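Local coordinates for extracellular solute-binding protein, family 3 (Methylophaga aminisulfidivorans MP, PDB 5SV6), which is of unknown function but has a periplasmic binding protein-like architecture and probably serves the bacterial methanol dehydrogenase system, at residues E67-K72 / K280-D285; I140-S145 / V234-A239; F154-V157 / P161-V164; F176-S181 / V201-S206. All coordinates share one frame; numbering follows the deposited sequence. Where two conformers were deposited one is given.

Contact 1 belongs to one lobe of the binding-protein fold and contacts 2, 3 and 4 to the other; contacts 1 and 3 lie on opposite sides of the chain's centre. Contact 1 is partly buried and almost wholly apolar. Contacts 2 and 3 are buried, reach the same sheet and touch where Trp-143 packs on Ser-162; each combines apolar packing with one bridging water, and contact 2 adds an amide-carboxylate bond. Contact 4 is a surface contact that rests on a single short tyrosine-glutamate bond. Its Tyr-178 and Thr-179 pack against the backbone of strand 154-156 in contact 3, so these two share neighbouring elements despite their unlike chemistry.

Contact 1 (E67-K72 / K280-D285); sequences ENQLAK and KAVLKD
Leu-70 and Val-282 meet because of their first torsions. In Leu-70, CG stands beside its backbone N (chi1 -67°), and CD1 continues the chain anti to CA toward Leu-283, which leaves CD2 turned to Val-282. In Val-282, CG1 is anti to the backbone N (chi1 166°), which leaves CB and CG1 facing that methyl. Together they form the middle of an antiparallel helix pair in the lobe of the periplasmic binding protein fold that holds strands 47-52, 82-87 and 106-111. The axes of 67-72 and 280-285 come within 9.9 Å at an angle of 167°, and joining helix 276-286 to helix 66-77 brings the C-terminal part of the chain back against its beginning.

Leu-70 CD2 lies 3.9 Å from Val-282 CG1 and the same distance from Val-282 CB, so one methyl covers the branch point and one arm of the valine. The other methyl of Leu-70 meets a different residue: Leu-70 CD1 sits 4.1 Å from Leu-283 CD2, with the two leucine side chains crossing at about a right angle. On the inner side, Met-108 of strand 106-111 packs on Leu-70 and Phe-66 packs on Leu-283, which continues the buried layer.

The outer side is handled by Gln-69, an exposed residue that lends Val-282 mainly van der Waals contact. Ile-73 also reaches Val-282, so the valine touches three residues of helix 66-77. Gln-69 CB is 4.1 Å from Val-282 CG1, while the amide nitrogen NE2 lies 3.9 Å from the other valine methyl, CG2.

Contact 2 (I140-S145 / V234-A239); sequences IKNWQS and VSEEIA
Asn-142 ND2 donates to Glu-236 OE2 at 3.0 Å with an N-H...O angle of 152°. The bond is skewed: the nitrogen comes to OE2 from above the carboxylate plane, and the amide and carboxylate planes stand 69° apart. Asn-142 holds its CG between the backbone N and the carbonyl carbon (chi1 60°), a position that lets the amide serve two partners. While ND2 reaches across, OD1 accepts from the backbone N of Gln-144 at 3.0 Å, forming an Asx turn. That turn overlaps a type I beta turn, closed by Ser-145 N on Asn-142 O, which leads to Ser-145 at the N-cap of helix 146-149.

Trp-143 lies deeper. Its CD1 is 4.1 Å from Ala-239 CB, a plain apolar touch, and the ring also packs edge-to-face with His-213 and Phe-130. Trp-143 NE1 passes 3.9 Å from Ser-235 OG, but each has its own mate elsewhere: NE1 bonds to Gln-249 OE1 and OG to His-213 NE2. A water ties the backbones together, donating to Lys-141 O at 2.6 Å and to Val-234 O at 2.9 Å.

An alanine at Asn-142 has no amide, which would probably leave the Glu-236 carboxylate without its donor and the turn at Gln-144 less firmly set.

The chemistry changes with depth in this lobe of the binding-protein fold. The amide-carboxylate bond, probably to a charged glutamate, and the water join loop 140-145 to the end of strand 230-234 and the residues after it. Aromatic packing and its own N-H bond hold the indole inside, so its placing probably depends little on the exposed Glu-236.

Contact 3 (F154-V157 / P161-V164); sequences FAIV and PSEV
Ile-156 begins its contact at CB, which lies 3.8 Å from Ser-162 CB. Strand 154-156 leads through a short loop into helix 161-168, a beta-alpha connection in the second lobe of the periplasmic binding protein fold, where strand 154-156 runs parallel to strand 211-215.

Beyond CB the isoleucine divides. The short branch, CG2, is also 3.8 Å from Ser-162 CB, so the serine methylene sits against both the branch point and this methyl. The longer branch sets off between the backbone N and the carbonyl carbon (chi1 67°) and then runs out nearly extended (chi2 159°), which carries the tip past the serine to the next residue of the helix. There Ile-156 CD1 rests 3.8 Å from Glu-163 CA and 3.9 Å from Glu-163 N, touching the backbone of the first helical turn more closely than the glutamate side chain. The isoleucine therefore packs along two successive residues, with His-213 of strand 211-215 also against it.

The polar ends have partners beyond the isoleucine. Glu-163 OE1 accepts from the backbone N of Gly-159 in the connecting loop, and OE2 makes a salt bridge to Arg-167 one turn along the helix. Ser-162 OG bonds to His-213 ND1, tying the helix start to the sheet.

One water closes the angle between Val-157 and the helix: it accepts from Val-157 N at 2.9 Å and is hydrogen-bonded to Ser-162 OG, likewise at 2.9 Å.

Contact 4 (F176-S181 / V201-S206); sequences FNYTMS and VSEVVS
Tyr-178 and Glu-203 reach for each other from opposite directions between helix 172-180 and helix 197-206, on the surface of the second lobe of the binding-protein fold. Their CA atoms are 10.8 Å apart, so the two side chains do all the bridging. Tyr-178 swings its ring out with CG anti to the backbone N (chi1 179°), while Glu-203 bends at its second torsion (chi2 -68°), folding its carboxylate back toward the hydroxyl.

The phenol OH donates to Glu-203 OE1 at 2.5 Å, a short bond that uses the anti lone pair. OE1 lies in the ring plane at its edge, though the ring and carboxylate planes are turned 37° from each other. The bend curls the chain round the hydroxyl, and Tyr-178 OH lies 3.3 Å from Glu-203 CB. A phenylalanine in place of Tyr-178 has no hydroxyl to offer, which would probably leave the Glu-203 carboxylate without this donor and free to turn, and take away this link between the helices. Ala-209 packs on the tyrosine, and Lys-208 lies beside Glu-203.

At the other end of the tyrosine, its backbone O takes two bonds from one residue, from Ser-181 N at 3.1 Å and from Ser-181 OG at 2.6 Å.

Contact 1 (E67-K72 / K280-D285)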
loop_
_atom_site.group_PDB
_atom_site.type_symbol
_atom_site.label_atom_id
_atom_site.label_comp_id
_atom_site.label_asym_id
_atom_site.label_seq_id
_atom_site.Cartn_x
_atom_site.Cartn_y
_atom_site.Cartn_z
ATOM N N GLU A 67 -8.581 3.285 -5.327
ATOM C CA GLU A 67 -8.777 2.130 -6.218
ATOM C C GLU A 67 -10.223 2.004 -6.701
ATOM O O GLU A 67 -10.485 1.396 -7.751
ATOM C CB GLU A 67 -8.313 0.814 -5.564
ATOM C CG GLU A 67 -6.784 0.690 -5.391
ATOM C CD GLU A 67 -6.359 -0.665 -4.812
ATOM O OE1 GLU A 67 -7.219 -1.427 -4.324
ATOM O OE2 GLU A 67 -5.158 -0.974 -4.857
ATOM N N ASN A 68 -11.167 2.550 -5.939
ATOM C CA ASN A 68 -12.554 2.544 -6.385
ATOM C C ASN A 68 -12.688 3.434 -7.624
ATOM O O ASN A 68 -13.395 3.097 -8.583
ATOM C CB ASN A 68 -13.508 3.034 -5.282
ATOM C CG ASN A 68 -13.432 2.194 -4.018
ATOM O OD1 ASN A 68 -13.520 2.717 -2.904
ATOM N ND2 ASN A 68 -13.269 0.889 -4.183
ATOM N N GLN A 69 -12.004 4.577 -7.587
ATOM C CA GLN A 69 -11.954 5.489 -8.720
ATOM C C GLN A 69 -11.296 4.820 -9.920
ATOM O O GLN A 69 -11.763 4.956 -11.048
ATOM C CB GLN A 69 -11.143 6.741 -8.374
ATOM C CG GLN A 69 -11.908 7.826 -7.674
ATOM C CD GLN A 69 -11.300 9.187 -7.953
ATOM O OE1 GLN A 69 -10.590 9.746 -7.114
ATOM N NE2 GLN A 69 -11.550 9.717 -9.150
ATOM N N LEU A 70 -10.197 4.119 -9.672
ATOM C CA LEU A 70 -9.478 3.433 -10.738
ATOM C C LEU A 70 -10.339 2.359 -11.381
ATOM O O LEU A 70 -10.249 2.128 -12.583
ATOM C CB LEU A 70 -8.189 2.807 -10.200
ATOM C CG LEU A 70 -7.135 3.816 -9.741
ATOM C CD1 LEU A 70 -5.933 3.109 -9.140
ATOM C CD2 LEU A 70 -6.725 4.741 -10.908
ATOM N N ALA A 71 -11.166 1.702 -10.573
ATOM C CA ALA A 71 -12.025 0.630 -11.068
ATOM C C ALA A 71 -13.056 1.195 -12.044
ATOM O O ALA A 71 -13.376 0.580 -13.063
ATOM C CB ALA A 71 -12.722 -0.069 -9.900
ATOM N N LYS A 72 -13.575 2.372 -11.714
ATOM C CA LYS A 72 -14.546 3.055 -12.571
ATOM C C LYS A 72 -13.915 3.421 -13.922
ATOM O O LYS A 72 -14.490 3.155 -14.985
ATOM C CB LYS A 72 -15.132 4.260 -11.814
ATOM C CG LYS A 72 -15.971 5.288 -12.598
ATOM C CD LYS A 72 -16.920 4.693 -13.612
ATOM C CE LYS A 72 -17.845 3.635 -13.048
ATOM N NZ LYS A 72 -17.822 2.473 -14.001
ATOM N N LYS A 280 -3.089 7.824 -14.097
ATOM C CA LYS A 280 -2.026 8.597 -13.458
ATOM C C LYS A 280 -2.554 9.845 -12.739
ATOM O O LYS A 280 -2.018 10.246 -11.705
ATOM C CB LYS A 280 -0.944 8.984 -14.470
ATOM C CG LYS A 280 -0.145 7.795 -15.043
ATOM C CD LYS A 280 0.554 7.005 -13.936
ATOM C CE LYS A 280 1.627 6.067 -14.475
ATOM N NZ LYS A 280 1.108 4.962 -15.324
ATOM N N ALA A 281 -3.595 10.466 -13.285
ATOM C CA ALA A 281 -4.165 11.665 -12.670
ATOM C C ALA A 281 -4.795 11.385 -11.304
ATOM O O ALA A 281 -4.624 12.153 -10.367
ATOM C CB ALA A 281 -5.178 12.314 -13.596
ATOM N N VAL A 282 -5.524 10.284 -11.206
ATOM C CA VAL A 282 -6.093 9.858 -9.932
ATOM C C VAL A 282 -4.990 9.632 -8.905
ATOM O O VAL A 282 -5.076 10.096 -7.769
ATOM C CB VAL A 282 -6.916 8.556 -10.096
ATOM C CG1 VAL A 282 -7.229 7.928 -8.735
ATOM C CG2 VAL A 282 -8.195 8.838 -10.865
ATOM N N LEU A 283 -3.945 8.923 -9.318
ATOM C CA LEU A 283 -2.868 8.569 -8.410
ATOM C C LEU A 283 -2.135 9.811 -7.917
ATOM O O LEU A 283 -1.794 9.927 -6.752
ATOM C CB LEU A 283 -1.884 7.636 -9.111
ATOM C CG LEU A 283 -2.416 6.264 -9.509
ATOM C CD1 LEU A 283 -1.412 5.567 -10.395
ATOM C CD2 LEU A 283 -2.712 5.449 -8.263
ATOM N N LYS A 284 -1.904 10.742 -8.828
ATOM C CA LYS A 284 -1.192 11.979 -8.522
ATOM C C LYS A 284 -2.042 12.875 -7.618
ATOM O O LYS A 284 -1.541 13.471 -6.665
ATOM C CB LYS A 284 -0.880 12.687 -9.843
ATOM C CG LYS A 284 0.058 13.873 -9.777
ATOM C CD LYS A 284 0.595 14.137 -11.184
ATOM C CE LYS A 284 1.558 15.315 -11.223
ATOM N NZ LYS A 284 0.913 16.551 -10.708
ATOM N N ASP A 285 -3.335 12.952 -7.909
ATOM C CA ASP A 285 -4.258 13.709 -7.068
ATOM C C ASP A 285 -4.292 13.170 -5.644
ATOM O O ASP A 285 -4.400 13.930 -4.677
ATOM C CB ASP A 285 -5.658 13.671 -7.661
ATOM C CG ASP A 285 -6.681 14.308 -6.764
ATOM O OD1 ASP A 285 -6.761 15.552 -6.768
ATOM O OD2 ASP A 285 -7.404 13.562 -6.063
#

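Contact 2 (I140-S145 / V234-A239)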
loop_
_atom_site.group_PDB
_atom_site.type_symbol
_atom_site.label_atom_id
_atom_site.label_comp_id
_atom_site.label_asym_id
_atom_site.label_seq_id
_atom_site.Cartn_x
_atom_site.Cartn_y
_atom_site.Cartn_z
ATOM N N ILE A 140 17.177 12.583 7.033
ATOM C CA ILE A 140 16.878 11.171 6.797
ATOM C C ILE A 140 16.595 10.841 5.338
ATOM O O ILE A 140 15.578 11.246 4.779
ATOM C CB ILE A 140 15.758 10.639 7.720
ATOM C CG1 ILE A 140 16.236 10.661 9.177
ATOM C CG2 ILE A 140 15.368 9.203 7.324
ATOM C CD1 ILE A 140 15.242 10.150 10.168
ATOM N N LYS A 141 17.517 10.102 4.731
ATOM C CA LYS A 141 17.470 9.834 3.303
ATOM C C LYS A 141 17.265 8.353 3.024
ATOM O O LYS A 141 16.696 7.974 2.000
ATOM C CB LYS A 141 18.771 10.292 2.642
ATOM C CG LYS A 141 18.953 11.806 2.605
ATOM C CD LYS A 141 18.240 12.436 1.408
ATOM C CE LYS A 141 18.845 13.790 1.046
ATOM N NZ LYS A 141 18.718 14.785 2.149
ATOM N N ASN A 142 17.743 7.518 3.936
ATOM C CA ASN A 142 17.697 6.080 3.719
ATOM C C ASN A 142 17.958 5.329 5.010
ATOM O O ASN A 142 18.147 5.948 6.058
ATOM C CB ASN A 142 18.693 5.665 2.620
ATOM C CG ASN A 142 20.130 6.026 2.954
ATOM O OD1 ASN A 142 20.580 5.899 4.097
ATOM N ND2 ASN A 142 20.868 6.472 1.942
ATOM N N TRP A 143 17.988 4.001 4.933
ATOM C CA TRP A 143 18.086 3.169 6.135
ATOM C C TRP A 143 19.439 3.227 6.839
ATOM O O TRP A 143 19.567 2.797 7.990
ATOM C CB TRP A 143 17.694 1.723 5.818
ATOM C CG TRP A 143 16.213 1.513 5.797
ATOM C CD1 TRP A 143 15.426 1.290 4.706
ATOM C CD2 TRP A 143 15.336 1.522 6.929
ATOM N NE1 TRP A 143 14.115 1.146 5.089
ATOM C CE2 TRP A 143 14.034 1.283 6.450
ATOM C CE3 TRP A 143 15.528 1.694 8.300
ATOM C CZ2 TRP A 143 12.922 1.213 7.299
ATOM C CZ3 TRP A 143 14.416 1.623 9.147
ATOM C CH2 TRP A 143 13.138 1.387 8.639
ATOM N N GLN A 144 20.444 3.772 6.159
ATOM C CA GLN A 144 21.764 3.930 6.763
ATOM C C GLN A 144 21.969 5.286 7.438
ATOM O O GLN A 144 23.046 5.556 7.960
ATOM C CB GLN A 144 22.880 3.659 5.738
ATOM C CG GLN A 144 23.181 2.171 5.571
ATOM C CD GLN A 144 24.267 1.874 4.536
ATOM O OE1 GLN A 144 25.038 2.753 4.145
ATOM N NE2 GLN A 144 24.331 0.618 4.091
ATOM N N SER A 145 20.935 6.128 7.445
ATOM C CA SER A 145 21.027 7.436 8.092
ATOM C C SER A 145 21.298 7.309 9.581
ATOM O O SER A 145 20.560 6.628 10.302
ATOM C CB SER A 145 19.757 8.256 7.876
ATOM O OG SER A 145 19.720 9.351 8.776
ATOM N N VAL A 234 10.786 8.929 -0.051
ATOM C CA VAL A 234 10.682 7.574 -0.584
ATOM C C VAL A 234 12.013 6.828 -0.503
ATOM O O VAL A 234 13.064 7.375 -0.867
ATOM C CB VAL A 234 10.196 7.584 -2.050
ATOM C CG1 VAL A 234 10.096 6.176 -2.570
ATOM C CG2 VAL A 234 8.847 8.306 -2.166
ATOM N N SER A 235 11.973 5.585 -0.026
ATOM C CA SER A 235 13.193 4.787 0.121
ATOM C C SER A 235 13.849 4.480 -1.219
ATOM O O SER A 235 13.211 4.572 -2.265
ATOM C CB SER A 235 12.906 3.458 0.826
ATOM O OG SER A 235 12.964 3.594 2.229
ATOM N N GLU A 236 15.127 4.115 -1.164
ATOM C CA GLU A 236 15.852 3.622 -2.328
ATOM C C GLU A 236 15.233 2.293 -2.770
ATOM O O GLU A 236 14.649 1.579 -1.950
ATOM C CB GLU A 236 17.349 3.472 -1.997
ATOM C CG GLU A 236 18.074 4.823 -1.872
ATOM C CD GLU A 236 19.425 4.744 -1.146
ATOM O OE1 GLU A 236 19.894 3.629 -0.834
ATOM O OE2 GLU A 236 20.009 5.814 -0.876
ATOM N N GLU A 237 15.359 1.959 -4.053
ATOM C CA GLU A 237 14.726 0.740 -4.588
ATOM C C GLU A 237 15.135 -0.524 -3.837
ATOM O O GLU A 237 14.290 -1.348 -3.472
ATOM C CB GLU A 237 15.006 0.573 -6.090
ATOM C CG GLU A 237 14.319 -0.656 -6.708
ATOM C CD GLU A 237 14.242 -0.604 -8.225
ATOM O OE1 GLU A 237 15.116 0.028 -8.851
ATOM O OE2 GLU A 237 13.297 -1.193 -8.794
ATOM N N ILE A 238 16.438 -0.682 -3.615
ATOM C CA ILE A 238 16.952 -1.839 -2.891
ATOM C C ILE A 238 17.821 -1.378 -1.730
ATOM O O ILE A 238 18.858 -0.752 -1.940
ATOM C CB ILE A 238 17.804 -2.737 -3.815
ATOM C CG1 ILE A 238 17.053 -3.038 -5.115
ATOM C CG2 ILE A 238 18.206 -4.028 -3.105
ATOM C CD1 ILE A 238 15.847 -3.919 -4.939
ATOM N N ALA A 239 17.398 -1.671 -0.506
ATOM C CA ALA A 239 18.194 -1.325 0.670
ATOM C C ALA A 239 19.190 -2.430 1.000
ATOM O O ALA A 239 18.808 -3.602 1.117
ATOM C CB ALA A 239 17.299 -1.043 1.873
HETATM O O HOH W 1 15.699 8.450 -0.374
#

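Contact 3 (F154-V157 / P161-V164)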
loop_
_atom_site.group_PDB
_atom_site.type_symbol
_atom_site.label_atom_id
_atom_site.label_comp_id
_atom_site.label_asym_id
_atom_site.label_seq_id
_atom_site.Cartn_x
_atom_site.Cartn_y
_atom_site.Cartn_z
ATOM N N PHE A 154 9.194 3.664 16.162
ATOM C CA PHE A 154 9.040 3.599 14.715
ATOM C C PHE A 154 7.644 3.084 14.349
ATOM O O PHE A 154 7.297 1.948 14.654
ATOM C CB PHE A 154 10.102 2.669 14.115
ATOM C CG PHE A 154 11.526 3.100 14.395
ATOM C CD1 PHE A 154 12.119 2.832 15.620
ATOM C CD2 PHE A 154 12.277 3.740 13.419
ATOM C CE1 PHE A 154 13.424 3.227 15.883
ATOM C CE2 PHE A 154 13.595 4.135 13.670
ATOM C CZ PHE A 154 14.162 3.870 14.904
ATOM N N ALA A 155 6.839 3.907 13.687
ATOM C CA ALA A 155 5.525 3.431 13.271
ATOM C C ALA A 155 5.657 2.649 11.960
ATOM O O ALA A 155 5.857 3.245 10.898
ATOM C CB ALA A 155 4.567 4.598 13.118
ATOM N N ILE A 156 5.583 1.318 12.043
ATOM C CA ILE A 156 5.694 0.456 10.865
ATOM C C ILE A 156 4.659 -0.673 10.836
ATOM O O ILE A 156 4.002 -0.964 11.839
ATOM C CB ILE A 156 7.094 -0.186 10.741
ATOM C CG1 ILE A 156 7.322 -1.188 11.881
ATOM C CG2 ILE A 156 8.188 0.895 10.702
ATOM C CD1 ILE A 156 8.404 -2.203 11.590
ATOM N N VAL A 157 4.536 -1.309 9.676
ATOM C CA VAL A 157 3.655 -2.458 9.516
ATOM C C VAL A 157 4.466 -3.753 9.543
ATOM O O VAL A 157 5.390 -3.935 8.747
ATOM C CB VAL A 157 2.861 -2.369 8.193
ATOM C CG1 VAL A 157 1.943 -3.580 8.024
ATOM C CG2 VAL A 157 2.060 -1.077 8.136
ATOM N N PRO A 161 8.811 -4.690 4.324
ATOM C CA PRO A 161 10.267 -4.480 4.294
ATOM C C PRO A 161 10.750 -3.582 5.436
ATOM O O PRO A 161 11.919 -3.659 5.809
ATOM C CB PRO A 161 10.500 -3.789 2.946
ATOM C CG PRO A 161 9.322 -4.173 2.105
ATOM C CD PRO A 161 8.170 -4.289 3.058
ATOM N N SER A 162 9.861 -2.745 5.968
ATOM C CA SER A 162 10.169 -1.921 7.137
ATOM C C SER A 162 10.644 -2.772 8.298
ATOM O O SER A 162 11.590 -2.403 9.004
ATOM C CB SER A 162 8.938 -1.125 7.574
ATOM O OG SER A 162 8.334 -0.509 6.459
ATOM N N GLU A 163 9.978 -3.905 8.509
ATOM C CA GLU A 163 10.355 -4.798 9.600
ATOM C C GLU A 163 11.743 -5.381 9.366
ATOM O O GLU A 163 12.578 -5.383 10.256
ATOM C CB GLU A 163 9.331 -5.934 9.783
ATOM C CG GLU A 163 9.653 -6.779 11.004
ATOM C CD GLU A 163 8.736 -7.979 11.202
ATOM O OE1 GLU A 163 7.632 -8.021 10.618
ATOM O OE2 GLU A 163 9.139 -8.884 11.957
ATOM N N VAL A 164 11.980 -5.877 8.156
ATOM C CA VAL A 164 13.287 -6.418 7.795
ATOM C C VAL A 164 14.392 -5.401 8.092
ATOM O O VAL A 164 15.404 -5.738 8.683
ATOM C CB VAL A 164 13.328 -6.850 6.304
ATOM C CG1 VAL A 164 14.662 -7.518 5.972
ATOM C CG2 VAL A 164 12.164 -7.800 5.994
HETATM O O HOH W 2 5.496 -0.357 7.151
#

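Contact 4 (F176-S181 / V201-S206)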
loop_
_atom_site.group_PDB
_atom_site.type_symbol
_atom_site.label_atom_id
_atom_site.label_comp_id
_atom_site.label_asym_id
_atom_site.label_seq_id
_atom_site.Cartn_x
_atom_site.Cartn_y
_atom_site.Cartn_z
ATOM N N PHE A 176 9.218 -3.347 19.409
ATOM C CA PHE A 176 8.175 -4.356 19.249
ATOM C C PHE A 176 6.895 -4.022 20.021
ATOM O O PHE A 176 5.804 -4.048 19.455
ATOM C CB PHE A 176 8.709 -5.727 19.670
ATOM C CG PHE A 176 7.746 -6.852 19.439
ATOM C CD1 PHE A 176 6.902 -7.282 20.455
ATOM C CD2 PHE A 176 7.691 -7.490 18.207
ATOM C CE1 PHE A 176 6.018 -8.331 20.242
ATOM C CE2 PHE A 176 6.802 -8.537 17.986
ATOM C CZ PHE A 176 5.968 -8.955 19.000
ATOM N N ASN A 177 7.024 -3.734 21.316
ATOM C CA ASN A 177 5.851 -3.396 22.121
ATOM C C ASN A 177 5.080 -2.197 21.553
ATOM O O ASN A 177 3.855 -2.219 21.483
ATOM C CB ASN A 177 6.221 -3.149 23.589
ATOM C CG ASN A 177 6.778 -4.388 24.267
ATOM O OD1 ASN A 177 6.562 -5.510 23.815
ATOM N ND2 ASN A 177 7.509 -4.184 25.356
ATOM N N TYR A 178 5.799 -1.163 21.129
ATOM C CA TYR A 178 5.154 -0.029 20.476
ATOM C C TYR A 178 4.351 -0.434 19.226
ATOM O O TYR A 178 3.192 -0.060 19.083
ATOM C CB TYR A 178 6.182 1.040 20.110
ATOM C CG TYR A 178 5.554 2.217 19.406
ATOM C CD1 TYR A 178 4.547 2.949 20.019
ATOM C CD2 TYR A 178 5.950 2.585 18.130
ATOM C CE1 TYR A 178 3.957 4.022 19.389
ATOM C CE2 TYR A 178 5.364 3.672 17.486
ATOM C CZ TYR A 178 4.363 4.383 18.126
ATOM O OH TYR A 178 3.769 5.450 17.502
ATOM N N THR A 179 4.971 -1.213 18.344
ATOM C CA THR A 179 4.330 -1.675 17.100
ATOM C C THR A 179 3.080 -2.523 17.367
ATOM O O THR A 179 2.049 -2.388 16.685
ATOM C CB THR A 179 5.325 -2.515 16.266
ATOM O OG1 THR A 179 6.455 -1.706 15.914
ATOM C CG2 THR A 179 4.668 -3.035 14.993
HETATM N N MSE A 180 3.174 -3.394 18.368
HETATM C CA MSE A 180 2.056 -4.257 18.750
HETATM C C MSE A 180 0.903 -3.496 19.421
HETATM O O MSE A 180 -0.202 -4.026 19.536
HETATM C CB MSE A 180 2.530 -5.363 19.687
HETATM C CG MSE A 180 3.437 -6.368 19.036
HETATM SE SE MSE A 180 2.634 -7.201 17.451
HETATM C CE MSE A 180 3.626 -6.260 16.063
ATOM N N SER A 181 1.171 -2.282 19.892
ATOM C CA SER A 181 0.126 -1.446 20.487
ATOM C C SER A 181 -0.697 -0.763 19.396
ATOM O O SER A 181 -1.753 -0.184 19.673
ATOM C CB SER A 181 0.728 -0.388 21.420
ATOM O OG SER A 181 1.288 0.711 20.701
ATOM N N VAL A 201 0.326 7.509 10.511
ATOM C CA VAL A 201 0.685 8.897 10.224
ATOM C C VAL A 201 0.391 9.789 11.435
ATOM O O VAL A 201 1.191 10.659 11.805
ATOM C CB VAL A 201 -0.007 9.418 8.951
ATOM C CG1 VAL A 201 0.297 10.906 8.747
ATOM C CG2 VAL A 201 0.460 8.606 7.739
ATOM N N SER A 202 -0.749 9.545 12.071
ATOM C CA SER A 202 -1.160 10.310 13.246
ATOM C C SER A 202 -0.165 10.219 14.401
ATOM O O SER A 202 0.009 11.174 15.154
ATOM C CB SER A 202 -2.544 9.860 13.708
ATOM O OG SER A 202 -3.523 10.364 12.820
ATOM N N GLU A 203 0.477 9.061 14.536
ATOM C CA GLU A 203 1.487 8.845 15.577
ATOM C C GLU A 203 2.694 9.766 15.390
ATOM O O GLU A 203 3.310 10.203 16.361
ATOM C CB GLU A 203 1.947 7.390 15.564
ATOM C CG GLU A 203 0.906 6.417 16.068
ATOM C CD GLU A 203 0.641 6.586 17.548
ATOM O OE1 GLU A 203 1.544 6.278 18.352
ATOM O OE2 GLU A 203 -0.462 7.042 17.907
ATOM N N VAL A 204 3.036 10.038 14.137
ATOM C CA VAL A 204 4.113 10.975 13.833
ATOM C C VAL A 204 3.669 12.401 14.145
ATOM O O VAL A 204 4.387 13.158 14.794
ATOM C CB VAL A 204 4.562 10.885 12.366
ATOM C CG1 VAL A 204 5.696 11.897 12.084
ATOM C CG2 VAL A 204 5.009 9.460 12.026
ATOM N N VAL A 205 2.474 12.757 13.691
ATOM C CA VAL A 205 1.908 14.073 13.986
ATOM C C VAL A 205 1.877 14.342 15.492
ATOM O O VAL A 205 2.191 15.451 15.939
ATOM C CB VAL A 205 0.494 14.213 13.393
ATOM C CG1 VAL A 205 -0.206 15.454 13.930
ATOM C CG2 VAL A 205 0.565 14.228 11.875
ATOM N N SER A 206 1.530 13.318 16.266
ATOM C CA SER A 206 1.420 13.447 17.718
ATOM C C SER A 206 2.775 13.418 18.418
ATOM O O SER A 206 2.892 13.826 19.575
ATOM C CB SER A 206 0.535 12.339 18.291
ATOM O OG SER A 206 1.249 11.113 18.408
#